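Local coordinates for protein POU domain, class 6, transcription factor 1 (Homo sapiens, PDB 3D1N) that binds DNA sequence-specifically as a POU-family transcription factor, probably preferring a variant of the octamer motif, and is represented here by its POU-specific domain and homeodomain, at residues K11-R16 with K66-A71; L22-V27 with R46-D51. The protein carries 2 engineered substitutions. All blocks are in the same frame, centred on the assembly; numbering follows the deposited sequence.

Contact 1. Residues K11-R16 with K66-A71; sequences KNFKIR and KWLNEA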
ATOM      1  N   LYS K  11     -11.784  -2.490  16.862  1.00117.27           N
ATOM      2  CA  LYS K  11     -11.342  -3.415  15.823  1.00115.50           C
ATOM      3  C   LYS K  11     -12.361  -3.579  14.700  1.00108.41           C
ATOM      4  O   LYS K  11     -12.054  -3.328  13.532  1.00101.41           O
ATOM      5  CB  LYS K  11     -10.991  -4.771  16.440  1.00104.85           C
ATOM      6  CG  LYS K  11      -9.568  -4.827  16.988  1.00121.85           C
ATOM      7  CD  LYS K  11      -9.140  -3.476  17.569  1.00123.47           C
ATOM      8  CE  LYS K  11      -7.626  -3.279  17.495  1.00124.85           C
ATOM      9  NZ  LYS K  11      -7.215  -1.869  17.789  1.00101.22           N
ATOM     10  N   ASN K  12     -13.578  -3.971  15.061  1.00103.62           N
ATOM     11  CA  ASN K  12     -14.609  -4.244  14.069  1.00109.12           C
ATOM     12  C   ASN K  12     -15.077  -3.022  13.293  1.00104.54           C
ATOM     13  O   ASN K  12     -15.373  -3.118  12.102  1.00104.37           O
ATOM     14  CB  ASN K  12     -15.796  -4.972  14.699  1.00111.61           C
ATOM     15  CG  ASN K  12     -15.476  -6.417  15.029  1.00118.34           C
ATOM     16  OD1 ASN K  12     -16.098  -7.335  14.500  1.00119.18           O
ATOM     17  ND2 ASN K  12     -14.481  -6.625  15.890  1.00118.07           N
ATOM     18  N   PHE K  13     -15.137  -1.874  13.957  1.00 97.94           N
ATOM     19  CA  PHE K  13     -15.558  -0.656  13.275  1.00107.99           C
ATOM     20  C   PHE K  13     -14.666  -0.358  12.079  1.00103.27           C
ATOM     21  O   PHE K  13     -15.158  -0.044  10.994  1.00 95.64           O
ATOM     22  CB  PHE K  13     -15.551   0.547  14.213  1.00 96.59           C
ATOM     23  CG  PHE K  13     -15.859   1.842  13.521  1.00 96.55           C
ATOM     24  CD1 PHE K  13     -17.167   2.276  13.393  1.00 94.76           C
ATOM     25  CD2 PHE K  13     -14.842   2.617  12.980  1.00 92.36           C
ATOM     26  CE1 PHE K  13     -17.457   3.465  12.752  1.00 85.66           C
ATOM     27  CE2 PHE K  13     -15.126   3.805  12.337  1.00 86.72           C
ATOM     28  CZ  PHE K  13     -16.438   4.231  12.224  1.00 79.99           C
ATOM     29  N   LYS K  14     -13.355  -0.437  12.290  1.00102.30           N
ATOM     30  CA  LYS K  14     -12.397  -0.174  11.226  1.00 97.67           C
ATOM     31  C   LYS K  14     -12.718  -1.023  10.006  1.00102.81           C
ATOM     32  O   LYS K  14     -12.922  -0.490   8.911  1.00 89.99           O
ATOM     33  CB  LYS K  14     -10.962  -0.447  11.691  1.00 94.92           C
ATOM     34  CG  LYS K  14     -10.034  -0.903  10.567  1.00 94.77           C
ATOM     35  CD  LYS K  14      -8.555  -0.749  10.916  1.00 94.82           C
ATOM     36  CE  LYS K  14      -7.975   0.550  10.357  1.00 91.90           C
ATOM     37  NZ  LYS K  14      -6.486   0.506  10.235  1.00 70.12           N
ATOM     38  N   ILE K  15     -12.786  -2.339  10.218  1.00104.02           N
ATOM     39  CA  ILE K  15     -12.994  -3.304   9.140  1.00 98.04           C
ATOM     40  C   ILE K  15     -14.369  -3.181   8.481  1.00102.86           C
ATOM     41  O   ILE K  15     -14.501  -3.437   7.287  1.00107.77           O
ATOM     42  CB  ILE K  15     -12.773  -4.769   9.606  1.00 96.22           C
ATOM     43  CG1 ILE K  15     -11.617  -4.860  10.608  1.00100.24           C
ATOM     44  CG2 ILE K  15     -12.514  -5.679   8.407  1.00 83.99           C
ATOM     45  CD1 ILE K  15     -11.255  -6.291  11.019  1.00 69.69           C
ATOM     46  N   ARG K  16     -15.390  -2.800   9.245  1.00 91.95           N
ATOM     47  CA  ARG K  16     -16.698  -2.531   8.653  1.00 93.77           C
ATOM     48  C   ARG K  16     -16.611  -1.324   7.724  1.00 91.04           C
ATOM     49  O   ARG K  16     -17.318  -1.242   6.722  1.00 92.60           O
ATOM     50  CB  ARG K  16     -17.740  -2.244   9.731  1.00106.01           C
ATOM     51  CG  ARG K  16     -18.171  -3.432  10.565  1.00101.99           C
ATOM     52  CD  ARG K  16     -19.223  -2.978  11.569  1.00115.96           C
ATOM     53  NE  ARG K  16     -19.554  -3.998  12.558  1.00128.19           N
ATOM     54  CZ  ARG K  16     -20.497  -3.861  13.486  1.00120.11           C
ATOM     55  NH1 ARG K  16     -21.212  -2.743  13.554  1.00111.68           N
ATOM     56  NH2 ARG K  16     -20.729  -4.844  14.343  1.00118.79           N
ATOM     57  N   LYS K  66     -24.593   4.518  15.920  1.00105.10           N
ATOM     58  CA  LYS K  66     -25.786   5.200  15.427  1.00112.16           C
ATOM     59  C   LYS K  66     -25.542   5.826  14.054  1.00114.65           C
ATOM     60  O   LYS K  66     -26.236   6.763  13.651  1.00115.61           O
ATOM     61  CB  LYS K  66     -26.248   6.267  16.424  1.00108.74           C
ATOM     62  N   TRP K  67     -24.548   5.300  13.345  1.00112.87           N
ATOM     63  CA  TRP K  67     -24.183   5.789  12.022  1.00113.07           C
ATOM     64  C   TRP K  67     -23.630   4.640  11.196  1.00111.22           C
ATOM     65  O   TRP K  67     -24.008   4.457  10.044  1.00110.91           O
ATOM     66  CB  TRP K  67     -23.127   6.883  12.134  1.00106.08           C
ATOM     67  CG  TRP K  67     -23.094   7.805  10.960  1.00110.20           C
ATOM     68  CD1 TRP K  67     -23.820   8.951  10.799  1.00122.53           C
ATOM     69  CD2 TRP K  67     -22.291   7.671   9.782  1.00110.82           C
ATOM     70  NE1 TRP K  67     -23.518   9.540   9.593  1.00114.38           N
ATOM     71  CE2 TRP K  67     -22.582   8.775   8.950  1.00113.47           C
ATOM     72  CE3 TRP K  67     -21.353   6.730   9.351  1.00106.77           C
ATOM     73  CZ2 TRP K  67     -21.968   8.962   7.711  1.00111.60           C
ATOM     74  CZ3 TRP K  67     -20.745   6.917   8.120  1.00106.51           C
ATOM     75  CH2 TRP K  67     -21.055   8.025   7.315  1.00109.74           C
ATOM     76  N   LEU K  68     -22.728   3.874  11.804  1.00109.33           N
ATOM     77  CA  LEU K  68     -22.160   2.677  11.194  1.00103.67           C
ATOM     78  C   LEU K  68     -23.252   1.679  10.820  1.00114.51           C
ATOM     79  O   LEU K  68     -23.399   1.309   9.655  1.00106.48           O
ATOM     80  CB  LEU K  68     -21.166   2.030  12.158  1.00104.08           C
ATOM     81  CG  LEU K  68     -20.855   0.544  11.988  1.00116.70           C
ATOM     82  CD1 LEU K  68     -20.088   0.298  10.702  1.00106.53           C
ATOM     83  CD2 LEU K  68     -20.074   0.027  13.193  1.00111.55           C
ATOM     84  N   ASN K  69     -24.015   1.242  11.818  1.00121.40           N
ATOM     85  CA  ASN K  69     -25.165   0.384  11.570  1.00119.14           C
ATOM     86  C   ASN K  69     -26.169   1.109  10.684  1.00118.71           C
ATOM     87  O   ASN K  69     -26.626   0.572   9.673  1.00115.85           O
ATOM     88  CB  ASN K  69     -25.824  -0.031  12.886  1.00107.04           C
ATOM     89  CG  ASN K  69     -24.917  -0.892  13.750  1.00118.90           C
ATOM     90  OD1 ASN K  69     -23.710  -0.979  13.514  1.00117.66           O
ATOM     91  ND2 ASN K  69     -25.498  -1.531  14.760  1.00111.75           N
ATOM     92  N   GLU K  70     -26.485   2.345  11.064  1.00111.64           N
ATOM     93  CA  GLU K  70     -27.431   3.179  10.329  1.00114.37           C
ATOM     94  C   GLU K  70     -27.124   3.298   8.834  1.00121.08           C
ATOM     95  O   GLU K  70     -28.025   3.534   8.035  1.00116.27           O
ATOM     96  CB  GLU K  70     -27.490   4.576  10.951  1.00112.01           C
ATOM     97  N   ALA K  71     -25.857   3.137   8.462  1.00124.47           N
ATOM     98  CA  ALA K  71     -25.443   3.288   7.068  1.00118.16           C
ATOM     99  C   ALA K  71     -25.106   1.960   6.415  1.00115.65           C
ATOM    100  O   ALA K  71     -25.082   1.861   5.191  1.00123.02           O
ATOM    101  CB  ALA K  71     -24.261   4.232   6.957  1.00114.06           C
TER

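Contact 2. Residues L22-V27 with R46-D51; sequences LTQTQV and RFEKLD. With nucleotides of chain C.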
ATOM      1  N   LEU K  22     -14.550   2.781   2.426  1.00 95.99           N
ATOM      2  CA  LEU K  22     -14.719   4.107   3.017  1.00 88.01           C
ATOM      3  C   LEU K  22     -13.481   4.645   3.728  1.00 87.31           C
ATOM      4  O   LEU K  22     -12.820   3.927   4.489  1.00 78.84           O
ATOM      5  CB  LEU K  22     -15.911   4.117   3.968  1.00 78.71           C
ATOM      6  CG  LEU K  22     -17.234   4.421   3.266  1.00 89.34           C
ATOM      7  CD1 LEU K  22     -18.369   4.447   4.269  1.00 67.71           C
ATOM      8  CD2 LEU K  22     -17.157   5.740   2.501  1.00 63.57           C
ATOM      9  N   THR K  23     -13.172   5.915   3.469  1.00 57.44           N
ATOM     10  CA  THR K  23     -12.068   6.574   4.150  1.00 77.94           C
ATOM     11  C   THR K  23     -12.516   7.085   5.527  1.00 85.58           C
ATOM     12  O   THR K  23     -13.673   7.487   5.706  1.00 70.70           O
ATOM     13  CB  THR K  23     -11.518   7.747   3.320  1.00 69.95           C
ATOM     14  OG1 THR K  23     -12.566   8.681   3.050  1.00 62.69           O
ATOM     15  CG2 THR K  23     -10.964   7.254   2.007  1.00 54.59           C
ATOM     16  N   GLN K  24     -11.602   7.039   6.497  1.00 74.69           N
ATOM     17  CA  GLN K  24     -11.822   7.663   7.792  1.00 66.06           C
ATOM     18  C   GLN K  24     -12.264   9.069   7.497  1.00 63.39           C
ATOM     19  O   GLN K  24     -13.157   9.620   8.139  1.00 72.73           O
ATOM     20  CB  GLN K  24     -10.520   7.725   8.598  1.00 58.61           C
ATOM     21  CG  GLN K  24      -9.910   6.365   8.917  1.00 64.37           C
ATOM     22  CD  GLN K  24      -8.554   6.477   9.590  1.00 64.08           C
ATOM     23  OE1 GLN K  24      -7.824   7.452   9.392  1.00 55.09           O
ATOM     24  NE2 GLN K  24      -8.210   5.476  10.389  1.00 61.22           N
ATOM     25  N   THR K  25     -11.636   9.648   6.492  1.00 49.39           N
ATOM     26  CA  THR K  25     -11.857  11.046   6.215  1.00 71.16           C
ATOM     27  C   THR K  25     -13.198  11.275   5.537  1.00 55.76           C
ATOM     28  O   THR K  25     -13.604  12.404   5.319  1.00 69.08           O
ATOM     29  CB  THR K  25     -10.673  11.657   5.440  1.00 72.80           C
ATOM     30  OG1 THR K  25     -11.081  12.881   4.815  1.00 48.63           O
ATOM     31  CG2 THR K  25     -10.131  10.666   4.409  1.00 63.83           C
ATOM     32  N   GLN K  26     -13.896  10.193   5.232  1.00 76.16           N
ATOM     33  CA  GLN K  26     -15.275  10.296   4.764  1.00 86.05           C
ATOM     34  C   GLN K  26     -16.219  10.197   5.944  1.00 86.17           C
ATOM     35  O   GLN K  26     -17.100  11.036   6.117  1.00 85.09           O
ATOM     36  CB  GLN K  26     -15.596   9.184   3.770  1.00 80.35           C
ATOM     37  CG  GLN K  26     -15.308   9.550   2.333  1.00 84.62           C
ATOM     38  CD  GLN K  26     -15.412   8.360   1.405  1.00 79.69           C
ATOM     39  OE1 GLN K  26     -14.925   7.260   1.711  1.00 58.60           O
ATOM     40  NE2 GLN K  26     -16.041   8.575   0.256  1.00 78.91           N
ATOM     41  N   VAL K  27     -16.029   9.147   6.738  1.00 78.60           N
ATOM     42  CA  VAL K  27     -16.790   8.933   7.958  1.00 83.67           C
ATOM     43  C   VAL K  27     -17.019  10.256   8.671  1.00 84.26           C
ATOM     44  O   VAL K  27     -18.119  10.805   8.644  1.00 79.28           O
ATOM     45  CB  VAL K  27     -16.051   7.969   8.916  1.00 76.48           C
ATOM     46  CG1 VAL K  27     -16.925   7.617  10.104  1.00 77.48           C
ATOM     47  CG2 VAL K  27     -15.629   6.708   8.185  1.00 71.99           C
ATOM     48  N   ARG K  46      -7.635   8.108  15.556  1.00 75.16           N
ATOM     49  CA  ARG K  46      -7.366   7.927  16.992  1.00 69.76           C
ATOM     50  C   ARG K  46      -8.332   6.924  17.595  1.00 76.90           C
ATOM     51  O   ARG K  46      -7.924   6.007  18.309  1.00 70.75           O
ATOM     52  CB  ARG K  46      -7.506   9.240  17.777  1.00 70.23           C
ATOM     53  CG  ARG K  46      -6.798  10.454  17.206  1.00 74.03           C
ATOM     54  CD  ARG K  46      -5.409  10.625  17.760  1.00 64.41           C
ATOM     55  NE  ARG K  46      -5.419  11.152  19.119  1.00105.45           N
ATOM     56  CZ  ARG K  46      -4.323  11.476  19.801  1.00103.26           C
ATOM     57  NH1 ARG K  46      -3.123  11.329  19.247  1.00 94.68           N
ATOM     58  NH2 ARG K  46      -4.426  11.945  21.037  1.00 80.78           N
ATOM     59  N   PHE K  47      -9.619   7.113  17.312  1.00 60.05           N
ATOM     60  CA  PHE K  47     -10.637   6.206  17.813  1.00 70.72           C
ATOM     61  C   PHE K  47     -10.284   4.760  17.493  1.00 85.12           C
ATOM     62  O   PHE K  47     -10.120   3.923  18.390  1.00 72.49           O
ATOM     63  CB  PHE K  47     -11.996   6.522  17.203  1.00 50.93           C
ATOM     64  CG  PHE K  47     -13.117   5.722  17.811  1.00 92.38           C
ATOM     65  CD1 PHE K  47     -13.413   4.445  17.348  1.00 80.41           C
ATOM     66  CD2 PHE K  47     -13.859   6.236  18.870  1.00103.26           C
ATOM     67  CE1 PHE K  47     -14.437   3.702  17.918  1.00 91.26           C
ATOM     68  CE2 PHE K  47     -14.885   5.501  19.444  1.00 96.11           C
ATOM     69  CZ  PHE K  47     -15.174   4.230  18.968  1.00 99.24           C
ATOM     70  N   GLU K  48     -10.184   4.485  16.196  1.00 81.40           N
ATOM     71  CA  GLU K  48      -9.871   3.161  15.693  1.00 62.78           C
ATOM     72  C   GLU K  48      -8.678   2.567  16.405  1.00 74.49           C
ATOM     73  O   GLU K  48      -8.746   1.458  16.935  1.00 78.30           O
ATOM     74  CB  GLU K  48      -9.559   3.253  14.210  1.00 75.49           C
ATOM     75  CG  GLU K  48     -10.751   3.596  13.359  1.00 83.03           C
ATOM     76  CD  GLU K  48     -10.506   3.288  11.903  1.00 88.98           C
ATOM     77  OE1 GLU K  48      -9.324   3.122  11.528  1.00 85.68           O
ATOM     78  OE2 GLU K  48     -11.493   3.208  11.139  1.00100.41           O
ATOM     79  N   LYS K  49      -7.583   3.320  16.405  1.00 81.05           N
ATOM     80  CA  LYS K  49      -6.327   2.867  16.987  1.00 84.22           C
ATOM     81  C   LYS K  49      -6.362   2.858  18.510  1.00 87.18           C
ATOM     82  O   LYS K  49      -5.405   2.415  19.154  1.00 83.45           O
ATOM     83  CB  LYS K  49      -5.175   3.742  16.500  1.00 84.51           C
ATOM     84  CG  LYS K  49      -4.710   3.425  15.086  1.00 90.85           C
ATOM     85  CD  LYS K  49      -3.952   2.107  15.031  1.00 74.14           C
ATOM     86  CE  LYS K  49      -2.640   2.267  14.263  1.00 83.87           C
ATOM     87  NZ  LYS K  49      -1.631   3.092  15.011  1.00 75.08           N
ATOM     88  N   LEU K  50      -7.469   3.343  19.072  1.00 93.17           N
ATOM     89  CA  LEU K  50      -7.648   3.447  20.524  1.00 89.44           C
ATOM     90  C   LEU K  50      -6.654   4.414  21.155  1.00 75.11           C
ATOM     91  O   LEU K  50      -5.907   4.044  22.059  1.00 89.17           O
ATOM     92  CB  LEU K  50      -7.537   2.075  21.198  1.00 82.93           C
ATOM     93  CG  LEU K  50      -8.586   1.032  20.809  1.00104.37           C
ATOM     94  CD1 LEU K  50      -8.269  -0.323  21.439  1.00108.28           C
ATOM     95  CD2 LEU K  50      -9.987   1.505  21.191  1.00 85.27           C
ATOM     96  N   ASP K  51      -6.634   5.646  20.660  1.00 74.40           N
ATOM     97  CA  ASP K  51      -5.817   6.691  21.256  1.00 79.07           C
ATOM     98  C   ASP K  51      -6.724   7.792  21.769  1.00 76.10           C
ATOM     99  O   ASP K  51      -6.725   8.914  21.257  1.00 69.42           O
ATOM    100  CB  ASP K  51      -4.804   7.257  20.263  1.00 88.79           C
ATOM    101  CG  ASP K  51      -3.745   8.110  20.939  1.00 93.01           C
ATOM    102  OD1 ASP K  51      -4.106   9.095  21.618  1.00 73.25           O
ATOM    103  OD2 ASP K  51      -2.547   7.792  20.794  1.00108.52           O
TER
ATOM    104  P    DA C  10      -8.149   5.269   5.227  1.00 72.35           P
ATOM    105  OP1  DA C  10      -8.627   3.873   5.349  1.00 58.04           O
ATOM    106  OP2  DA C  10      -9.076   6.432   5.291  1.00 49.31           O
ATOM    107  O5'  DA C  10      -6.972   5.379   6.295  1.00 51.11           O
ATOM    108  C5'  DA C  10      -5.836   4.535   6.181  1.00 42.44           C
ATOM    109  C4'  DA C  10      -4.746   4.997   7.147  1.00 65.77           C
ATOM    110  O4'  DA C  10      -4.127   6.238   6.719  1.00 56.90           O
ATOM    111  C3'  DA C  10      -5.222   5.252   8.580  1.00 62.82           C
ATOM    112  O3'  DA C  10      -4.402   4.469   9.444  1.00 69.68           O
ATOM    113  C2'  DA C  10      -5.099   6.770   8.790  1.00 52.22           C
ATOM    114  C1'  DA C  10      -3.969   7.121   7.825  1.00 42.16           C
ATOM    115  N9   DA C  10      -3.901   8.480   7.264  1.00 34.81           N
ATOM    116  C8   DA C  10      -4.886   9.181   6.605  1.00 41.26           C
ATOM    117  N7   DA C  10      -4.506  10.379   6.176  1.00 33.33           N
ATOM    118  C5   DA C  10      -3.168  10.471   6.575  1.00 36.80           C
ATOM    119  C6   DA C  10      -2.185  11.490   6.427  1.00 35.71           C
ATOM    120  N6   DA C  10      -2.426  12.659   5.797  1.00 26.08           N
ATOM    121  N1   DA C  10      -0.952  11.264   6.962  1.00 30.71           N
ATOM    122  C2   DA C  10      -0.726  10.097   7.580  1.00 34.49           C
ATOM    123  N3   DA C  10      -1.557   9.057   7.767  1.00 27.52           N
ATOM    124  C4   DA C  10      -2.780   9.309   7.242  1.00 37.93           C
ATOM    125  P    DA C  11      -4.630   4.501  11.023  1.00 69.03           P
ATOM    126  OP1  DA C  11      -4.211   3.226  11.659  1.00 54.49           O
ATOM    127  OP2  DA C  11      -5.998   5.013  11.262  1.00 54.37           O
ATOM    128  O5'  DA C  11      -3.482   5.564  11.359  1.00 52.95           O
ATOM    129  C5'  DA C  11      -2.145   5.047  11.327  1.00 51.77           C
ATOM    130  C4'  DA C  11      -1.081   6.100  11.610  1.00 63.51           C
ATOM    131  O4'  DA C  11      -1.385   7.303  10.871  1.00 57.37           O
ATOM    132  C3'  DA C  11      -0.952   6.519  13.069  1.00 46.46           C
ATOM    133  O3'  DA C  11       0.345   6.178  13.526  1.00 59.26           O
ATOM    134  C2'  DA C  11      -1.209   8.029  13.066  1.00 57.93           C
ATOM    135  C1'  DA C  11      -1.025   8.439  11.611  1.00 37.48           C
ATOM    136  N9   DA C  11      -1.900   9.486  11.086  1.00 39.21           N
ATOM    137  C8   DA C  11      -3.270   9.449  10.909  1.00 37.23           C
ATOM    138  N7   DA C  11      -3.765  10.561  10.373  1.00 32.97           N
ATOM    139  C5   DA C  11      -2.641  11.367  10.185  1.00 35.62           C
ATOM    140  C6   DA C  11      -2.471  12.670   9.659  1.00 38.97           C
ATOM    141  N6   DA C  11      -3.479  13.414   9.199  1.00 28.13           N
ATOM    142  N1   DA C  11      -1.218  13.178   9.616  1.00 34.93           N
ATOM    143  C2   DA C  11      -0.215  12.412  10.072  1.00 42.01           C
ATOM    144  N3   DA C  11      -0.242  11.178  10.587  1.00 32.13           N
ATOM    145  C4   DA C  11      -1.492  10.714  10.613  1.00 22.08           C
ATOM    146  P    DT C   9      -8.467   7.907  -1.102  1.00 61.46           P
ATOM    147  OP1  DT C   9      -9.529   6.890  -1.304  1.00 49.12           O
ATOM    148  OP2  DT C   9      -8.782   9.342  -1.306  1.00 47.92           O
ATOM    149  O5'  DT C   9      -7.819   7.635   0.327  1.00 51.16           O
ATOM    150  C5'  DT C   9      -7.373   6.317   0.552  1.00 45.84           C
ATOM    151  C4'  DT C   9      -6.549   6.219   1.820  1.00 57.90           C
ATOM    152  O4'  DT C   9      -5.400   7.088   1.731  1.00 58.18           O
ATOM    153  C3'  DT C   9      -7.265   6.606   3.109  1.00 61.92           C
ATOM    154  O3'  DT C   9      -7.300   5.414   3.885  1.00 81.43           O
ATOM    155  C2'  DT C   9      -6.391   7.715   3.709  1.00 55.44           C
ATOM    156  C1'  DT C   9      -5.045   7.463   3.037  1.00 48.28           C
ATOM    157  N1   DT C   9      -4.098   8.606   2.863  1.00 33.66           N
ATOM    158  C2   DT C   9      -2.863   8.537   3.481  1.00 46.40           C
ATOM    159  O2   DT C   9      -2.515   7.594   4.187  1.00 44.65           O
ATOM    160  N3   DT C   9      -2.048   9.624   3.247  1.00 42.63           N
ATOM    161  C4   DT C   9      -2.337  10.733   2.466  1.00 43.31           C
ATOM    162  O4   DT C   9      -1.551  11.667   2.301  1.00 31.17           O
ATOM    163  C5   DT C   9      -3.642  10.736   1.850  1.00 43.58           C
ATOM    164  C7   DT C   9      -4.135  12.028   1.259  1.00 19.55           C
ATOM    165  C6   DT C   9      -4.449   9.679   2.066  1.00 33.30           C
TER

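Contact 1. Residues K11-R16 with K66-A71
R16 sends its guanidinium across to N69, where R16 NH1 lies 3.1 Å from the amide oxygen N69 OD1; that oxygen sits at the edge of the guanidinium, near its plane. The two flat groups are turned 37° from each other. On the way there, the arginine passes over L68: the two side chains meet at about a right angle, with R16 CB 3.6 Å and R16 CD 3.5 Å from L68 CD1. The aliphatic part of the arginine thus serves as an apolar partner, while the guanidinium goes on past the leucine to N69. R16 NE also has a weak, long ion pair with E72.

These residues pack helix 4-18 against helix 54-73, the first and last helices of the POU-specific domain, a four-helix fold related to that of the phage repressors. The axes of the short segments approach to 11.4 Å at 41°, and L68, pointing toward helix 4-18, supplies most of the contact from its own helix. Its other neighbour is F13: L68 CD2 meets F13 CD1 at 3.7 Å, and L68 CB lies 4.0 Å from F13 CE1. With chi1 of F13 at 175°, CG lies beside the carbonyl carbon and the ring comes nearer helix 54-73, where it and the leucine slide past each other in opposite directions.

Contact 2. Residues L22-V27 with R46-D51
Q24 and E48 join the two helices of the helix-turn-helix in the POU-specific domain, at the surface where it meets the DNA backbone. T23 is the N-cap of helix 24-31, and Q24, the first residue of that helix, gives its backbone N to OP2 of DA10 of chain C at 2.9 Å; the same helix start thus holds a phosphate while the side chain reaches onward. Q24 CB lies 3.8 Å from DA10 OP2. Q24 CG, set anti to the carbonyl carbon (chi1 -62°), keeps 3.7 Å from DA10 OP2, and from there the extended chain runs toward helix 41-49 and the next phosphate. Q24 CD lies 3.4 Å from OP2 of DA11 of chain C. At the fork the two ends part: Q24 OE1 accepts a hydrogen bond from Q41, while Q24 NE2 donates to E48 OE1 and also toward OP2 of DA11, though this second bond is modelled too short for its length to be trusted. NE2 thus faces both E48 OE1 and DA11 OP2, which lie 3.8 Å apart. With a leucine in its place there would be no N-H at this point, and the carboxylate and the phosphate would probably be left facing each other without their shared donor. The other carboxylate oxygen, E48 OE2, forms a salt bridge with R17. The amide and carboxylate planes are turned 74° apart, and Q24 NE2 meets E48 OE1 at 2.8 Å from above the carboxylate, 67° out of its plane.

The two contacts lie within one POU-specific domain, their centres about 11 Å apart, and together they use all four helices from 4-18 to 54-73. Along the chain the order is 11-16, 22-27, 46-51, 66-71, so contact 1 pairs the outer two segments and contact 2 the inner two. They also touch directly: F13 CZ packs 4.0 Å from V27 CG1, and F13 and K14 both meet E48. Contact 1 joins the helices that flank the helix-turn-helix, whereas contact 2 ties that unit together at the phosphates. F13 and E48 thus connect the packing between the flanking helices with the side that faces DNA.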